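Local coordinates for tail fiber protein (Acinetobacter phage AM24, PDB 5W5P), which probably recognises and degrades the capsular polysaccharide of its Acinetobacter host as the phage's trimeric tailspike, at residues A[235-240]-A[267-272]. Residues are numbered along the deposited sequence; the frame is centred on the assembly and turned at random.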
ATOM      1  N   ARG A 235     -13.528 -16.551  -8.520  1.00 38.00           N
ATOM      2  CA  ARG A 235     -12.861 -16.960  -9.747  1.00 39.07           C
ATOM      3  C   ARG A 235     -13.674 -16.452 -10.931  1.00 41.52           C
ATOM      4  O   ARG A 235     -14.904 -16.574 -10.943  1.00 45.45           O
ATOM      5  CB  ARG A 235     -12.714 -18.483  -9.818  1.00 36.17           C
ATOM      6  CG  ARG A 235     -11.482 -18.961 -10.592  1.00 37.75           C
ATOM      7  CD  ARG A 235     -11.669 -18.860 -12.101  1.00 37.01           C
ATOM      8  NE  ARG A 235     -10.591 -19.521 -12.834  1.00 37.67           N
ATOM      9  CZ  ARG A 235      -9.359 -19.034 -12.980  1.00 42.20           C
ATOM     10  NH1 ARG A 235      -9.031 -17.858 -12.460  1.00 40.85           N
ATOM     11  NH2 ARG A 235      -8.452 -19.721 -13.659  1.00 38.25           N
ATOM     12  N   TYR A 236     -12.985 -15.878 -11.916  1.00 39.77           N
ATOM     13  CA  TYR A 236     -13.621 -15.339 -13.113  1.00 35.66           C
ATOM     14  C   TYR A 236     -12.887 -15.882 -14.325  1.00 40.18           C
ATOM     15  O   TYR A 236     -11.681 -15.657 -14.475  1.00 38.60           O
ATOM     16  CB  TYR A 236     -13.607 -13.809 -13.115  1.00 35.04           C
ATOM     17  CG  TYR A 236     -14.367 -13.199 -11.968  1.00 34.52           C
ATOM     18  CD1 TYR A 236     -13.787 -13.075 -10.712  1.00 34.08           C
ATOM     19  CD2 TYR A 236     -15.662 -12.745 -12.137  1.00 39.62           C
ATOM     20  CE1 TYR A 236     -14.479 -12.514  -9.662  1.00 38.12           C
ATOM     21  CE2 TYR A 236     -16.366 -12.185 -11.092  1.00 39.69           C
ATOM     22  CZ  TYR A 236     -15.772 -12.073  -9.859  1.00 38.43           C
ATOM     23  OH  TYR A 236     -16.477 -11.522  -8.820  1.00 40.49           O
ATOM     24  N   LEU A 237     -13.612 -16.590 -15.183  1.00 37.07           N
ATOM     25  CA  LEU A 237     -13.030 -17.283 -16.323  1.00 37.92           C
ATOM     26  C   LEU A 237     -13.808 -16.900 -17.572  1.00 46.84           C
ATOM     27  O   LEU A 237     -15.026 -17.105 -17.635  1.00 48.23           O
ATOM     28  CB  LEU A 237     -13.050 -18.798 -16.097  1.00 38.63           C
ATOM     29  CG  LEU A 237     -12.505 -19.711 -17.198  1.00 41.30           C
ATOM     30  CD1 LEU A 237     -11.091 -19.307 -17.607  1.00 39.69           C
ATOM     31  CD2 LEU A 237     -12.545 -21.156 -16.732  1.00 40.40           C
ATOM     32  N   ARG A 238     -13.101 -16.333 -18.553  1.00 38.67           N
ATOM     33  CA  ARG A 238     -13.673 -15.949 -19.847  1.00 39.34           C
ATOM     34  C   ARG A 238     -14.890 -15.042 -19.671  1.00 38.97           C
ATOM     35  O   ARG A 238     -15.905 -15.177 -20.362  1.00 39.65           O
ATOM     36  CB  ARG A 238     -14.011 -17.182 -20.690  1.00 40.58           C
ATOM     37  CG  ARG A 238     -12.799 -18.063 -20.975  1.00 42.33           C
ATOM     38  CD  ARG A 238     -13.128 -19.207 -21.910  1.00 43.76           C
ATOM     39  NE  ARG A 238     -12.003 -20.130 -22.055  1.00 45.15           N
ATOM     40  CZ  ARG A 238     -11.789 -21.179 -21.263  1.00 50.85           C
ATOM     41  NH1 ARG A 238     -12.624 -21.441 -20.266  1.00 49.99           N
ATOM     42  NH2 ARG A 238     -10.744 -21.974 -21.469  1.00 51.96           N
ATOM     43  N   ILE A 239     -14.773 -14.093 -18.742  1.00 37.96           N
ATOM     44  CA  ILE A 239     -15.806 -13.101 -18.473  1.00 42.99           C
ATOM     45  C   ILE A 239     -15.465 -11.829 -19.237  1.00 42.17           C
ATOM     46  O   ILE A 239     -14.342 -11.321 -19.146  1.00 43.26           O
ATOM     47  CB  ILE A 239     -15.935 -12.833 -16.963  1.00 41.00           C
ATOM     48  CG1 ILE A 239     -16.415 -14.104 -16.255  1.00 38.48           C
ATOM     49  CG2 ILE A 239     -16.838 -11.623 -16.688  1.00 38.63           C
ATOM     50  CD1 ILE A 239     -17.916 -14.320 -16.324  1.00 37.27           C
ATOM     51  N   SER A 240     -16.432 -11.312 -19.997  1.00 45.77           N
ATOM     52  CA  SER A 240     -16.163 -10.156 -20.850  1.00 43.82           C
ATOM     53  C   SER A 240     -15.816  -8.925 -20.022  1.00 41.72           C
ATOM     54  O   SER A 240     -14.973  -8.112 -20.423  1.00 45.13           O
ATOM     55  CB  SER A 240     -17.368  -9.879 -21.749  1.00 43.04           C
ATOM     56  OG  SER A 240     -17.851 -11.078 -22.335  1.00 44.37           O
ATOM     57  N   LEU A 267      -8.531 -14.118 -11.750  1.00 35.41           N
ATOM     58  CA  LEU A 267      -9.023 -13.742 -13.070  1.00 34.85           C
ATOM     59  C   LEU A 267      -8.234 -14.472 -14.146  1.00 39.72           C
ATOM     60  O   LEU A 267      -7.002 -14.520 -14.106  1.00 46.06           O
ATOM     61  CB  LEU A 267      -8.917 -12.233 -13.302  1.00 34.46           C
ATOM     62  CG  LEU A 267      -9.350 -11.295 -12.173  1.00 41.82           C
ATOM     63  CD1 LEU A 267      -9.290  -9.855 -12.629  1.00 42.48           C
ATOM     64  CD2 LEU A 267     -10.750 -11.640 -11.694  1.00 46.86           C
ATOM     65  N   ALA A 268      -8.947 -15.035 -15.114  1.00 39.62           N
ATOM     66  CA  ALA A 268      -8.294 -15.740 -16.206  1.00 39.88           C
ATOM     67  C   ALA A 268      -9.110 -15.564 -17.476  1.00 40.38           C
ATOM     68  O   ALA A 268     -10.328 -15.778 -17.468  1.00 41.07           O
ATOM     69  CB  ALA A 268      -8.122 -17.225 -15.878  1.00 42.82           C
ATOM     70  N   LEU A 269      -8.431 -15.162 -18.552  1.00 41.65           N
ATOM     71  CA  LEU A 269      -9.022 -15.082 -19.887  1.00 38.66           C
ATOM     72  C   LEU A 269     -10.208 -14.125 -19.935  1.00 38.66           C
ATOM     73  O   LEU A 269     -11.110 -14.283 -20.758  1.00 39.42           O
ATOM     74  CB  LEU A 269      -9.429 -16.467 -20.388  1.00 39.71           C
ATOM     75  CG  LEU A 269      -8.259 -17.446 -20.505  1.00 45.13           C
ATOM     76  CD1 LEU A 269      -8.744 -18.883 -20.655  1.00 41.34           C
ATOM     77  CD2 LEU A 269      -7.381 -17.041 -21.672  1.00 46.09           C
ATOM     78  N   CYS A 270     -10.215 -13.124 -19.060  1.00 37.29           N
ATOM     79  CA  CYS A 270     -11.255 -12.104 -19.065  1.00 43.60           C
ATOM     80  C   CYS A 270     -10.900 -11.006 -20.061  1.00 46.33           C
ATOM     81  O   CYS A 270      -9.729 -10.653 -20.221  1.00 49.19           O
ATOM     82  CB  CYS A 270     -11.439 -11.512 -17.666  1.00 41.92           C
ATOM     83  SG  CYS A 270     -11.816 -12.733 -16.375  1.00 42.27           S
ATOM     84  N   ASN A 271     -11.919 -10.479 -20.746  1.00 48.11           N
ATOM     85  CA  ASN A 271     -11.678  -9.439 -21.743  1.00 47.10           C
ATOM     86  C   ASN A 271     -11.365  -8.102 -21.084  1.00 43.40           C
ATOM     87  O   ASN A 271     -10.511  -7.352 -21.569  1.00 42.83           O
ATOM     88  CB  ASN A 271     -12.885  -9.295 -22.671  1.00 51.01           C
ATOM     89  CG  ASN A 271     -13.052 -10.475 -23.602  1.00 63.28           C
ATOM     90  OD1 ASN A 271     -12.073 -11.092 -24.027  1.00 68.65           O
ATOM     91  ND2 ASN A 271     -14.300 -10.802 -23.923  1.00 68.90           N
ATOM     92  N   ARG A 272     -12.069  -7.777 -20.001  1.00 40.05           N
ATOM     93  CA  ARG A 272     -11.833  -6.561 -19.236  1.00 42.32           C
ATOM     94  C   ARG A 272     -12.112  -6.846 -17.771  1.00 44.66           C
ATOM     95  O   ARG A 272     -12.944  -7.695 -17.437  1.00 49.82           O
ATOM     96  CB  ARG A 272     -12.720  -5.390 -19.693  1.00 41.27           C
ATOM     97  CG  ARG A 272     -12.577  -4.995 -21.149  1.00 42.33           C
ATOM     98  CD  ARG A 272     -11.415  -4.051 -21.363  1.00 46.47           C
ATOM     99  NE  ARG A 272     -11.433  -3.489 -22.714  1.00 50.74           N
ATOM    100  CZ  ARG A 272     -10.788  -4.018 -23.748  1.00 46.45           C
ATOM    101  NH1 ARG A 272     -10.866  -3.443 -24.940  1.00 45.19           N
ATOM    102  NH2 ARG A 272     -10.062  -5.119 -23.589  1.00 44.59           N
TER
HETATM  103  O   HOH W   1      -6.199 -16.584 -12.166  1.00 39.81           O
HETATM  104  O   HOH W   2     -16.528 -12.333 -24.664  1.00 45.10           O
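Y236 and L267 run alongside each other on one face of the two strands, with CD1 of the Y236 ring meeting CD2 of L267 obliquely at 3.5 Å. The ring also meets F210 on strand 209-211 of the preceding coil. On the other face of the strands the guanidinium of R235 lays one face over A268, whose CB is 3.4 Å from R235 NH2. A bend at chi2 (-77°) carries the R235 chain across to A268, where a water held in the guanidinium plane links NH1 to L267 O, while NH2 donates hydrogen bonds to the backbone O of G160 and I158 of the second subunit. Equivalent strands of successive coils stack in register, in parallel, as a face of a right-handed beta-helix, as in other phage tailspikes; here 235-237 pairs with 266-268 of the next coil. A268 N donates a hydrogen bond to Y236 O and R238 N one to A268 O, the latter at 3.0 Å. Both chains then turn at residues with positive phi, R238 and L269, whose side chains extend together: L269 CD1 rests over one face of the R238 guanidinium, 3.8 Å from NE. In the turn, C270 SG approaches Y236 O at 3.5 Å and packs against the CB atoms of Y236 and I239. Beyond it N271 N donates a hydrogen bond to I239 O, and a water joins S240 OG, which is also hydrogen-bonded to S218 N, to N271 ND2, the ND2 bond being weak.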